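Local coordinates for protein galactose-1-phosphate uridylyltransferase (Pyrobaculum aerophilum str. IM2, PDB 6K9Z) that probably transfers uridylyl groups between UDP-glucose and hexose 1-phosphates such as galactose 1-phosphate, and binds zinc, iron and UDP, at residues W200-L214 and P259-Y273. The protein carries 1 engineered substitution. Residues are numbered along the deposited sequence; the frame is centred on the assembly and turned at random.
Sequences WPHEVHIYPKRHRSL and PTQYYHLHFEIYGMY. With ZN (zinc ion), chain D; FE (Fe (III) ion), chain E.
Glu268 lies alongside His205. Its CB is 3.8 Å from His205 NE2; CG sits over the ring centre, a CH-pi contact 3.6 Å from the His205 centroid; CD lies 3.4 Å from His205 CE1; OE1, also close to that CE1, binds the iron at 2.3 Å, and OE2 accepts the Tyr270 hydroxyl, OH to OE2 2.6 Å. With CG anti to the carbonyl carbon (chi1 -54°), the extended chain brings the carboxylate to the metal nearly flat against the imidazole, planes 23° apart. His205 NE2 donates to Glu203 OE2, whose carboxylate Lys199 also holds. Strands 202-208 and 266-271 run antiparallel in the half-barrel sheet of this HIT-clan domain; helix 220-240 covers the Val204, Ile206, Phe267 and Ile269 face, and the iron is bound on the face of His205 and Glu268. His266 puts CB over the Tyr207 ring, 3.3 Å from its centroid, the rings near parallel but slid apart, and binds iron through NE2; Glu156 and His252 complete the protein ligands. Beyond the strands, His211 and His264 hold zinc with Cys170 and Cys173. Replacing Tyr270 with an alanine would probably leave Glu268 OE2 without its hydroxyl partner and remove the ring face against which Trp200 CD1 packs, 3.4 Å from Tyr270 CD1.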
ATOM      1  N   TRP A 200       9.926   3.872  -0.855  1.00 16.76           N
ATOM      2  CA  TRP A 200      10.341   2.468  -1.067  1.00 17.69           C
ATOM      3  C   TRP A 200      11.871   2.383  -1.112  1.00 18.19           C
ATOM      4  O   TRP A 200      12.554   3.389  -1.326  1.00 17.61           O
ATOM      5  CB  TRP A 200       9.597   1.899  -2.295  1.00 17.05           C
ATOM      6  CG  TRP A 200       8.117   2.032  -2.129  1.00 17.27           C
ATOM      7  CD1 TRP A 200       7.278   2.929  -2.744  1.00 16.76           C
ATOM      8  CD2 TRP A 200       7.298   1.292  -1.201  1.00 17.53           C
ATOM      9  NE1 TRP A 200       6.005   2.785  -2.269  1.00 17.43           N
ATOM     10  CE2 TRP A 200       5.982   1.775  -1.350  1.00 17.46           C
ATOM     11  CE3 TRP A 200       7.551   0.262  -0.292  1.00 18.51           C
ATOM     12  CZ2 TRP A 200       4.933   1.292  -0.582  1.00 18.32           C
ATOM     13  CZ3 TRP A 200       6.500  -0.241   0.459  1.00 18.84           C
ATOM     14  CH2 TRP A 200       5.222   0.311   0.333  1.00 18.08           C
ATOM     15  N   PRO A 201      12.456   1.201  -0.838  1.00 19.45           N
ATOM     16  CA  PRO A 201      13.890   1.082  -0.537  1.00 20.90           C
ATOM     17  C   PRO A 201      14.769   1.501  -1.722  1.00 20.64           C
ATOM     18  O   PRO A 201      15.813   2.050  -1.463  1.00 21.28           O
ATOM     19  CB  PRO A 201      14.111  -0.405  -0.249  1.00 22.26           C
ATOM     20  CG  PRO A 201      12.746  -0.959   0.032  1.00 21.75           C
ATOM     21  CD  PRO A 201      11.736  -0.069  -0.622  1.00 20.69           C
ATOM     22  N   HIS A 202      14.334   1.266  -2.973  1.00 18.78           N
ATOM     23  CA  HIS A 202      15.022   1.822  -4.163  1.00 19.29           C
ATOM     24  C   HIS A 202      14.015   2.477  -5.085  1.00 19.35           C
ATOM     25  O   HIS A 202      13.616   1.776  -6.085  1.00 22.79           O
ATOM     26  CB  HIS A 202      15.789   0.749  -4.927  1.00 18.75           C
ATOM     27  CG  HIS A 202      16.994   0.274  -4.191  1.00 19.40           C
ATOM     28  ND1 HIS A 202      16.934  -0.755  -3.244  1.00 19.89           N
ATOM     29  CD2 HIS A 202      18.267   0.691  -4.218  1.00 19.75           C
ATOM     30  CE1 HIS A 202      18.166  -0.952  -2.762  1.00 20.63           C
ATOM     31  NE2 HIS A 202      19.002  -0.078  -3.346  1.00 20.99           N
ATOM     32  N   GLU A 203      13.741   3.764  -4.925  1.00 17.45           N
ATOM     33  CA  GLU A 203      12.615   4.383  -5.654  1.00 16.35           C
ATOM     34  C   GLU A 203      13.187   5.396  -6.639  1.00 16.17           C
ATOM     35  O   GLU A 203      13.991   6.227  -6.235  1.00 16.92           O
ATOM     36  CB  GLU A 203      11.611   4.985  -4.672  1.00 15.99           C
ATOM     37  CG  GLU A 203      10.453   5.684  -5.397  1.00 15.87           C
ATOM     38  CD  GLU A 203       9.289   5.997  -4.465  1.00 15.80           C
ATOM     39  OE1 GLU A 203       9.389   5.634  -3.272  1.00 15.84           O
ATOM     40  OE2 GLU A 203       8.328   6.658  -4.936  1.00 16.24           O
ATOM     41  N   VAL A 204      12.822   5.234  -7.896  1.00 15.92           N
ATOM     42  CA  VAL A 204      13.275   6.141  -8.978  1.00 15.83           C
ATOM     43  C   VAL A 204      12.054   6.615  -9.744  1.00 15.42           C
ATOM     44  O   VAL A 204      11.190   5.776 -10.125  1.00 15.34           O
ATOM     45  CB  VAL A 204      14.315   5.442  -9.875  1.00 16.20           C
ATOM     46  CG1 VAL A 204      14.750   6.407 -10.986  1.00 16.51           C
ATOM     47  CG2 VAL A 204      15.516   4.936  -9.134  1.00 17.11           C
ATOM     48  N   HIS A 205      11.938   7.932  -9.934  1.00 14.67           N
ATOM     49  CA  HIS A 205      10.878   8.534 -10.787  1.00 14.35           C
ATOM     50  C   HIS A 205      11.506   8.985 -12.099  1.00 14.10           C
ATOM     51  O   HIS A 205      12.646   9.562 -12.060  1.00 14.38           O
ATOM     52  CB  HIS A 205      10.208   9.671 -10.046  1.00 14.64           C
ATOM     53  CG  HIS A 205       9.364   9.238  -8.906  1.00 14.26           C
ATOM     54  ND1 HIS A 205       8.459  10.072  -8.335  1.00 14.44           N
ATOM     55  CD2 HIS A 205       9.348   8.072  -8.214  1.00 14.83           C
ATOM     56  CE1 HIS A 205       7.896   9.447  -7.318  1.00 14.41           C
ATOM     57  NE2 HIS A 205       8.444   8.212  -7.212  1.00 14.47           N
ATOM     58  N   ILE A 206      10.828   8.724 -13.204  1.00 13.50           N
ATOM     59  CA  ILE A 206      11.348   9.053 -14.549  1.00 13.97           C
ATOM     60  C   ILE A 206      10.349  10.064 -15.127  1.00 13.92           C
ATOM     61  O   ILE A 206       9.174   9.699 -15.451  1.00 14.37           O
ATOM     62  CB  ILE A 206      11.587   7.804 -15.396  1.00 14.49           C
ATOM     63  CG1 ILE A 206      12.517   6.823 -14.651  1.00 14.81           C
ATOM     64  CG2 ILE A 206      12.138   8.150 -16.776  1.00 14.84           C
ATOM     65  CD1 ILE A 206      12.859   5.540 -15.397  1.00 15.17           C
ATOM     66  N   TYR A 207      10.838  11.269 -15.372  1.00 14.25           N
ATOM     67  CA  TYR A 207       9.995  12.381 -15.872  1.00 13.84           C
ATOM     68  C   TYR A 207      10.498  12.889 -17.200  1.00 14.49           C
ATOM     69  O   TYR A 207      11.710  12.953 -17.436  1.00 14.68           O
ATOM     70  CB  TYR A 207      10.028  13.599 -14.963  1.00 14.29           C
ATOM     71  CG  TYR A 207       9.075  13.593 -13.795  1.00 14.00           C
ATOM     72  CD1 TYR A 207       9.400  12.981 -12.588  1.00 14.11           C
ATOM     73  CD2 TYR A 207       7.905  14.317 -13.856  1.00 14.00           C
ATOM     74  CE1 TYR A 207       8.540  13.052 -11.500  1.00 14.18           C
ATOM     75  CE2 TYR A 207       7.040  14.392 -12.792  1.00 14.10           C
ATOM     76  CZ  TYR A 207       7.360  13.780 -11.598  1.00 14.26           C
ATOM     77  OH  TYR A 207       6.471  13.892 -10.562  1.00 14.07           O
ATOM     78  N   PRO A 208       9.580  13.304 -18.084  1.00 14.28           N
ATOM     79  CA  PRO A 208      10.002  13.996 -19.299  1.00 15.51           C
ATOM     80  C   PRO A 208      10.419  15.425 -18.926  1.00 16.36           C
ATOM     81  O   PRO A 208       9.830  16.065 -18.028  1.00 16.98           O
ATOM     82  CB  PRO A 208       8.739  13.943 -20.170  1.00 15.06           C
ATOM     83  CG  PRO A 208       7.597  14.014 -19.163  1.00 15.05           C
ATOM     84  CD  PRO A 208       8.121  13.289 -17.927  1.00 14.41           C
ATOM     85  N   LYS A 209      11.460  15.908 -19.617  1.00 17.42           N
ATOM     86  CA  LYS A 209      11.985  17.264 -19.370  1.00 18.83           C
ATOM     87  C   LYS A 209      10.978  18.289 -19.914  1.00 20.14           C
ATOM     88  O   LYS A 209      10.939  19.380 -19.373  1.00 21.50           O
ATOM     89  CB  LYS A 209      13.359  17.391 -20.026  1.00 19.49           C
ATOM     90  CG  LYS A 209      14.458  16.692 -19.237  1.00 20.21           C
ATOM     91  CD  LYS A 209      15.786  16.608 -19.984  1.00 21.04           C
ATOM     92  CE  LYS A 209      16.925  16.197 -19.074  1.00 21.19           C
ATOM     93  NZ  LYS A 209      18.249  16.404 -19.720  1.00 22.12           N
ATOM     94  N   ARG A 210      10.294  17.970 -21.006  1.00 20.28           N
ATOM     95  CA  ARG A 210       9.188  18.798 -21.522  1.00 21.75           C
ATOM     96  C   ARG A 210       7.932  18.448 -20.737  1.00 20.01           C
ATOM     97  O   ARG A 210       7.778  17.283 -20.388  1.00 18.99           O
ATOM     98  CB  ARG A 210       9.037  18.645 -23.039  1.00 25.24           C
ATOM     99  CG  ARG A 210      10.032  19.508 -23.802  1.00 31.36           C
ATOM    100  CD  ARG A 210       9.759  19.409 -25.290  1.00 36.21           C
ATOM    101  NE  ARG A 210      10.372  18.142 -25.677  1.00 42.37           N
ATOM    102  CZ  ARG A 210      10.582  17.722 -26.921  1.00 42.86           C
ATOM    103  NH1 ARG A 210      11.181  16.556 -27.112  1.00 39.48           N
ATOM    104  NH2 ARG A 210      10.189  18.460 -27.952  1.00 45.88           N
ATOM    105  N   HIS A 211       7.119  19.447 -20.432  1.00 18.73           N
ATOM    106  CA  HIS A 211       5.817  19.193 -19.751  1.00 18.55           C
ATOM    107  C   HIS A 211       4.955  18.368 -20.698  1.00 18.21           C
ATOM    108  O   HIS A 211       4.538  18.880 -21.766  1.00 18.07           O
ATOM    109  CB  HIS A 211       5.109  20.487 -19.343  1.00 18.97           C
ATOM    110  CG  HIS A 211       3.828  20.232 -18.609  1.00 18.61           C
ATOM    111  ND1 HIS A 211       3.763  20.138 -17.205  1.00 18.53           N
ATOM    112  CD2 HIS A 211       2.572  20.015 -19.085  1.00 18.50           C
ATOM    113  CE1 HIS A 211       2.469  19.943 -16.881  1.00 18.09           C
ATOM    114  NE2 HIS A 211       1.734  19.848 -18.011  1.00 18.18           N
ATOM    115  N   ARG A 212       4.711  17.111 -20.332  1.00 18.13           N
ATOM    116  CA  ARG A 212       3.745  16.229 -21.010  1.00 18.44           C
ATOM    117  C   ARG A 212       2.866  15.636 -19.919  1.00 16.72           C
ATOM    118  O   ARG A 212       3.438  15.294 -18.860  1.00 16.67           O
ATOM    119  CB  ARG A 212       4.488  15.096 -21.689  1.00 19.64           C
ATOM    120  CG  ARG A 212       5.577  15.548 -22.662  1.00 21.95           C
ATOM    121  CD  ARG A 212       5.028  16.200 -23.855  1.00 23.52           C
ATOM    122  NE  ARG A 212       6.048  16.337 -24.911  1.00 25.89           N
ATOM    123  CZ  ARG A 212       5.910  17.134 -25.954  1.00 29.18           C
ATOM    124  NH1 ARG A 212       4.850  17.912 -26.040  1.00 28.97           N
ATOM    125  NH2 ARG A 212       6.841  17.207 -26.885  1.00 29.88           N
ATOM    126  N   SER A 213       1.573  15.493 -20.169  1.00 16.11           N
ATOM    127  CA  SER A 213       0.666  14.877 -19.167  1.00 15.79           C
ATOM    128  C   SER A 213       0.036  13.566 -19.637  1.00 15.61           C
ATOM    129  O   SER A 213      -0.496  12.834 -18.743  1.00 15.62           O
ATOM    130  CB  SER A 213      -0.399  15.873 -18.744  1.00 16.28           C
ATOM    131  OG  SER A 213      -1.049  16.428 -19.858  1.00 16.63           O
ATOM    132  N   LEU A 214       0.027  13.265 -20.938  1.00 15.80           N
ATOM    133  CA  LEU A 214      -0.482  11.982 -21.469  1.00 15.66           C
ATOM    134  C   LEU A 214       0.641  11.305 -22.235  1.00 15.60           C
ATOM    135  O   LEU A 214       1.378  11.966 -22.951  1.00 15.53           O
ATOM    136  CB  LEU A 214      -1.703  12.151 -22.383  1.00 16.07           C
ATOM    137  CG  LEU A 214      -2.975  12.698 -21.758  1.00 16.42           C
ATOM    138  CD1 LEU A 214      -3.973  13.002 -22.882  1.00 17.83           C
ATOM    139  CD2 LEU A 214      -3.572  11.770 -20.719  1.00 16.35           C
ATOM    140  N   PRO A 259      -4.918  16.539 -22.211  1.00 20.92           N
ATOM    141  CA  PRO A 259      -3.763  17.102 -21.545  1.00 20.46           C
ATOM    142  C   PRO A 259      -4.147  18.085 -20.423  1.00 20.69           C
ATOM    143  O   PRO A 259      -5.164  18.820 -20.525  1.00 20.29           O
ATOM    144  CB  PRO A 259      -2.973  17.772 -22.657  1.00 21.20           C
ATOM    145  CG  PRO A 259      -3.335  16.970 -23.898  1.00 21.60           C
ATOM    146  CD  PRO A 259      -4.768  16.538 -23.670  1.00 22.10           C
ATOM    147  N   THR A 260      -3.296  18.118 -19.401  1.00 19.29           N
ATOM    148  CA  THR A 260      -3.407  19.037 -18.242  1.00 20.63           C
ATOM    149  C   THR A 260      -2.163  19.918 -18.123  1.00 20.57           C
ATOM    150  O   THR A 260      -1.097  19.381 -18.112  1.00 20.20           O
ATOM    151  CB  THR A 260      -3.521  18.289 -16.921  1.00 19.74           C
ATOM    152  OG1 THR A 260      -2.427  17.383 -16.775  1.00 20.11           O
ATOM    153  CG2 THR A 260      -4.797  17.485 -16.874  1.00 20.19           C
ATOM    154  N   GLN A 261      -2.358  21.213 -17.876  1.00 21.54           N
ATOM    155  CA  GLN A 261      -1.255  22.174 -17.628  1.00 22.69           C
ATOM    156  C   GLN A 261      -0.620  21.905 -16.255  1.00 21.26           C
ATOM    157  O   GLN A 261       0.546  22.259 -16.095  1.00 20.67           O
ATOM    158  CB  GLN A 261      -1.793  23.603 -17.701  1.00 25.37           C
ATOM    159  CG  GLN A 261      -1.970  24.103 -19.123  1.00 29.85           C
ATOM    160  CD  GLN A 261      -2.560  25.506 -19.117  1.00 34.37           C
ATOM    161  OE1 GLN A 261      -3.452  25.832 -18.323  1.00 40.57           O
ATOM    162  NE2 GLN A 261      -2.026  26.368 -19.966  1.00 37.85           N
ATOM    163  N   TYR A 262      -1.351  21.313 -15.306  1.00 20.78           N
ATOM    164  CA  TYR A 262      -0.994  21.317 -13.858  1.00 20.88           C
ATOM    165  C   TYR A 262      -0.442  19.959 -13.431  1.00 19.66           C
ATOM    166  O   TYR A 262       0.142  19.858 -12.311  1.00 19.71           O
ATOM    167  CB  TYR A 262      -2.194  21.645 -12.970  1.00 22.14           C
ATOM    168  CG  TYR A 262      -3.419  20.798 -13.209  1.00 23.28           C
ATOM    169  CD1 TYR A 262      -4.370  21.193 -14.143  1.00 25.06           C
ATOM    170  CD2 TYR A 262      -3.621  19.609 -12.514  1.00 24.04           C
ATOM    171  CE1 TYR A 262      -5.498  20.435 -14.388  1.00 26.54           C
ATOM    172  CE2 TYR A 262      -4.736  18.828 -12.775  1.00 25.80           C
ATOM    173  CZ  TYR A 262      -5.667  19.250 -13.700  1.00 26.77           C
ATOM    174  OH  TYR A 262      -6.776  18.510 -13.961  1.00 31.07           O
ATOM    175  N   TYR A 263      -0.628  18.957 -14.280  1.00 18.28           N
ATOM    176  CA  TYR A 263      -0.084  17.612 -13.998  1.00 16.75           C
ATOM    177  C   TYR A 263       0.854  17.185 -15.113  1.00 16.53           C
ATOM    178  O   TYR A 263       0.771  17.653 -16.244  1.00 17.03           O
ATOM    179  CB  TYR A 263      -1.203  16.610 -13.768  1.00 16.01           C
ATOM    180  CG  TYR A 263      -0.766  15.323 -13.090  1.00 15.46           C
ATOM    181  CD1 TYR A 263      -0.373  15.318 -11.766  1.00 15.62           C
ATOM    182  CD2 TYR A 263      -0.870  14.090 -13.726  1.00 15.49           C
ATOM    183  CE1 TYR A 263      -0.077  14.142 -11.088  1.00 14.83           C
ATOM    184  CE2 TYR A 263      -0.525  12.903 -13.073  1.00 14.92           C
ATOM    185  CZ  TYR A 263      -0.138  12.935 -11.752  1.00 14.55           C
ATOM    186  OH  TYR A 263       0.133  11.745 -11.109  1.00 14.72           O
ATOM    187  N   HIS A 264       1.883  16.452 -14.682  1.00 16.34           N
ATOM    188  CA  HIS A 264       3.038  16.014 -15.508  1.00 15.87           C
ATOM    189  C   HIS A 264       3.208  14.497 -15.361  1.00 15.15           C
ATOM    190  O   HIS A 264       3.350  14.037 -14.218  1.00 14.23           O
ATOM    191  CB  HIS A 264       4.252  16.788 -14.978  1.00 16.90           C
ATOM    192  CG  HIS A 264       5.461  16.847 -15.846  1.00 16.53           C
ATOM    193  ND1 HIS A 264       6.199  18.001 -15.978  1.00 17.46           N
ATOM    194  CD2 HIS A 264       6.107  15.902 -16.557  1.00 15.84           C
ATOM    195  CE1 HIS A 264       7.231  17.776 -16.757  1.00 17.31           C
ATOM    196  NE2 HIS A 264       7.199  16.498 -17.125  1.00 16.72           N
ATOM    197  N   LEU A 265       3.320  13.805 -16.550  1.00 14.82           N
ATOM    198  CA  LEU A 265       3.303  12.342 -16.407  1.00 14.49           C
ATOM    199  C   LEU A 265       4.645  11.899 -15.859  1.00 14.07           C
ATOM    200  O   LEU A 265       5.706  12.608 -16.065  1.00 14.50           O
ATOM    201  CB  LEU A 265       3.004  11.645 -17.730  1.00 15.34           C
ATOM    202  CG  LEU A 265       3.978  11.841 -18.880  1.00 15.95           C
ATOM    203  CD1 LEU A 265       5.222  10.977 -18.808  1.00 16.27           C
ATOM    204  CD2 LEU A 265       3.262  11.521 -20.210  1.00 16.87           C
ATOM    205  N   HIS A 266       4.772  10.773 -15.256  1.00 13.37           N
ATOM    206  CA  HIS A 266       6.063  10.233 -14.749  1.00 12.74           C
ATOM    207  C   HIS A 266       5.872   8.737 -14.519  1.00 12.75           C
ATOM    208  O   HIS A 266       4.713   8.335 -14.162  1.00 12.82           O
ATOM    209  CB  HIS A 266       6.520  10.965 -13.478  1.00 12.94           C
ATOM    210  CG  HIS A 266       5.432  11.141 -12.453  1.00 12.51           C
ATOM    211  ND1 HIS A 266       4.423  12.110 -12.573  1.00 12.38           N
ATOM    212  CD2 HIS A 266       5.205  10.515 -11.283  1.00 12.63           C
ATOM    213  CE1 HIS A 266       3.623  12.035 -11.515  1.00 13.83           C
ATOM    214  NE2 HIS A 266       4.099  11.123 -10.684  1.00 12.50           N
ATOM    215  N   PHE A 267       6.938   7.961 -14.668  1.00 12.75           N
ATOM    216  CA  PHE A 267       6.994   6.561 -14.232  1.00 13.38           C
ATOM    217  C   PHE A 267       7.534   6.531 -12.802  1.00 13.78           C
ATOM    218  O   PHE A 267       8.526   7.226 -12.526  1.00 14.53           O
ATOM    219  CB  PHE A 267       7.827   5.711 -15.172  1.00 13.81           C
ATOM    220  CG  PHE A 267       7.202   5.524 -16.530  1.00 14.15           C
ATOM    221  CD1 PHE A 267       7.342   6.519 -17.498  1.00 15.14           C
ATOM    222  CD2 PHE A 267       6.471   4.399 -16.826  1.00 15.56           C
ATOM    223  CE1 PHE A 267       6.805   6.340 -18.772  1.00 15.59           C
ATOM    224  CE2 PHE A 267       5.975   4.211 -18.104  1.00 15.59           C
ATOM    225  CZ  PHE A 267       6.054   5.209 -19.041  1.00 15.92           C
ATOM    226  N   GLU A 268       6.850   5.795 -11.912  1.00 13.76           N
ATOM    227  CA  GLU A 268       7.408   5.515 -10.569  1.00 13.91           C
ATOM    228  C   GLU A 268       7.875   4.061 -10.588  1.00 13.85           C
ATOM    229  O   GLU A 268       7.097   3.173 -10.965  1.00 14.14           O
ATOM    230  CB  GLU A 268       6.449   5.855  -9.436  1.00 14.19           C
ATOM    231  CG  GLU A 268       5.924   7.264  -9.462  1.00 14.75           C
ATOM    232  CD  GLU A 268       5.157   7.701  -8.246  1.00 15.79           C
ATOM    233  OE1 GLU A 268       5.025   8.917  -8.061  1.00 16.72           O
ATOM    234  OE2 GLU A 268       4.660   6.815  -7.530  1.00 16.72           O
ATOM    235  N   ILE A 269       9.096   3.835 -10.114  1.00 13.82           N
ATOM    236  CA  ILE A 269       9.634   2.477  -9.956  1.00 14.33           C
ATOM    237  C   ILE A 269       9.970   2.275  -8.471  1.00 14.54           C
ATOM    238  O   ILE A 269      10.764   3.078  -7.926  1.00 13.90           O
ATOM    239  CB  ILE A 269      10.855   2.284 -10.866  1.00 15.31           C
ATOM    240  CG1 ILE A 269      10.566   2.431 -12.354  1.00 15.46           C
ATOM    241  CG2 ILE A 269      11.482   0.941 -10.597  1.00 15.66           C
ATOM    242  CD1 ILE A 269      11.828   2.724 -13.156  1.00 16.89           C
ATOM    243  N   TYR A 270       9.433   1.206  -7.887  1.00 14.90           N
ATOM    244  CA  TYR A 270       9.635   0.811  -6.476  1.00 15.51           C
ATOM    245  C   TYR A 270      10.446  -0.469  -6.501  1.00 16.90           C
ATOM    246  O   TYR A 270       9.866  -1.480  -6.741  1.00 16.42           O
ATOM    247  CB  TYR A 270       8.315   0.631  -5.753  1.00 15.67           C
ATOM    248  CG  TYR A 270       7.267   1.679  -5.985  1.00 15.30           C
ATOM    249  CD1 TYR A 270       7.557   3.010  -6.175  1.00 15.71           C
ATOM    250  CD2 TYR A 270       5.935   1.310  -5.928  1.00 16.26           C
ATOM    251  CE1 TYR A 270       6.562   3.966  -6.316  1.00 14.91           C
ATOM    252  CE2 TYR A 270       4.908   2.226  -6.099  1.00 16.25           C
ATOM    253  CZ  TYR A 270       5.232   3.567  -6.330  1.00 16.06           C
ATOM    254  OH  TYR A 270       4.205   4.450  -6.504  1.00 16.03           O
ATOM    255  N   GLY A 271      11.767  -0.373  -6.327  1.00 17.41           N
ATOM    256  CA  GLY A 271      12.624  -1.545  -6.101  1.00 17.64           C
ATOM    257  C   GLY A 271      12.487  -2.010  -4.687  1.00 18.44           C
ATOM    258  O   GLY A 271      12.626  -1.156  -3.753  1.00 18.19           O
ATOM    259  N   MET A 272      12.204  -3.296  -4.493  1.00 18.61           N
ATOM    260  CA  MET A 272      11.635  -3.740  -3.195  1.00 19.48           C
ATOM    261  C   MET A 272      12.696  -4.436  -2.337  1.00 20.30           C
ATOM    262  O   MET A 272      12.342  -4.954  -1.294  1.00 21.35           O
ATOM    263  CB  MET A 272      10.379  -4.593  -3.384  1.00 19.76           C
ATOM    264  CG  MET A 272       9.253  -3.832  -4.075  1.00 20.05           C
ATOM    265  SD  MET A 272       8.764  -2.394  -3.047  1.00 21.39           S
ATOM    266  CE  MET A 272       7.783  -3.242  -1.827  1.00 23.47           C
ATOM    267  N   TYR A 273      13.981  -4.406  -2.696  1.00 21.32           N
ATOM    268  CA  TYR A 273      15.059  -4.880  -1.784  1.00 22.55           C
ATOM    269  C   TYR A 273      15.616  -3.677  -1.019  1.00 24.27           C
ATOM    270  O   TYR A 273      15.897  -2.668  -1.628  1.00 22.30           O
ATOM    271  CB  TYR A 273      16.190  -5.581  -2.523  1.00 22.63           C
ATOM    272  CG  TYR A 273      15.941  -7.002  -2.974  1.00 23.08           C
ATOM    273  CD1 TYR A 273      14.884  -7.761  -2.503  1.00 23.57           C
ATOM    274  CD2 TYR A 273      16.848  -7.631  -3.800  1.00 24.00           C
ATOM    275  CE1 TYR A 273      14.706  -9.085  -2.898  1.00 24.50           C
ATOM    276  CE2 TYR A 273      16.696  -8.947  -4.205  1.00 24.87           C
ATOM    277  CZ  TYR A 273      15.620  -9.677  -3.760  1.00 24.97           C
ATOM    278  OH  TYR A 273      15.456 -10.975  -4.128  1.00 26.70           O
TER
HETATM  279 ZN    ZN D 402       5.213  20.097 -15.718  1.00 18.40          ZN
HETATM  280 FE    FE E 403       3.311  10.193  -8.832  1.00 14.53          FE
HETATM  281  O   HOH W   1       3.974   4.840  -3.462  1.00 26.08           O
HETATM  282  O   HOH W   2       4.416  11.689  -7.592  1.00 15.61           O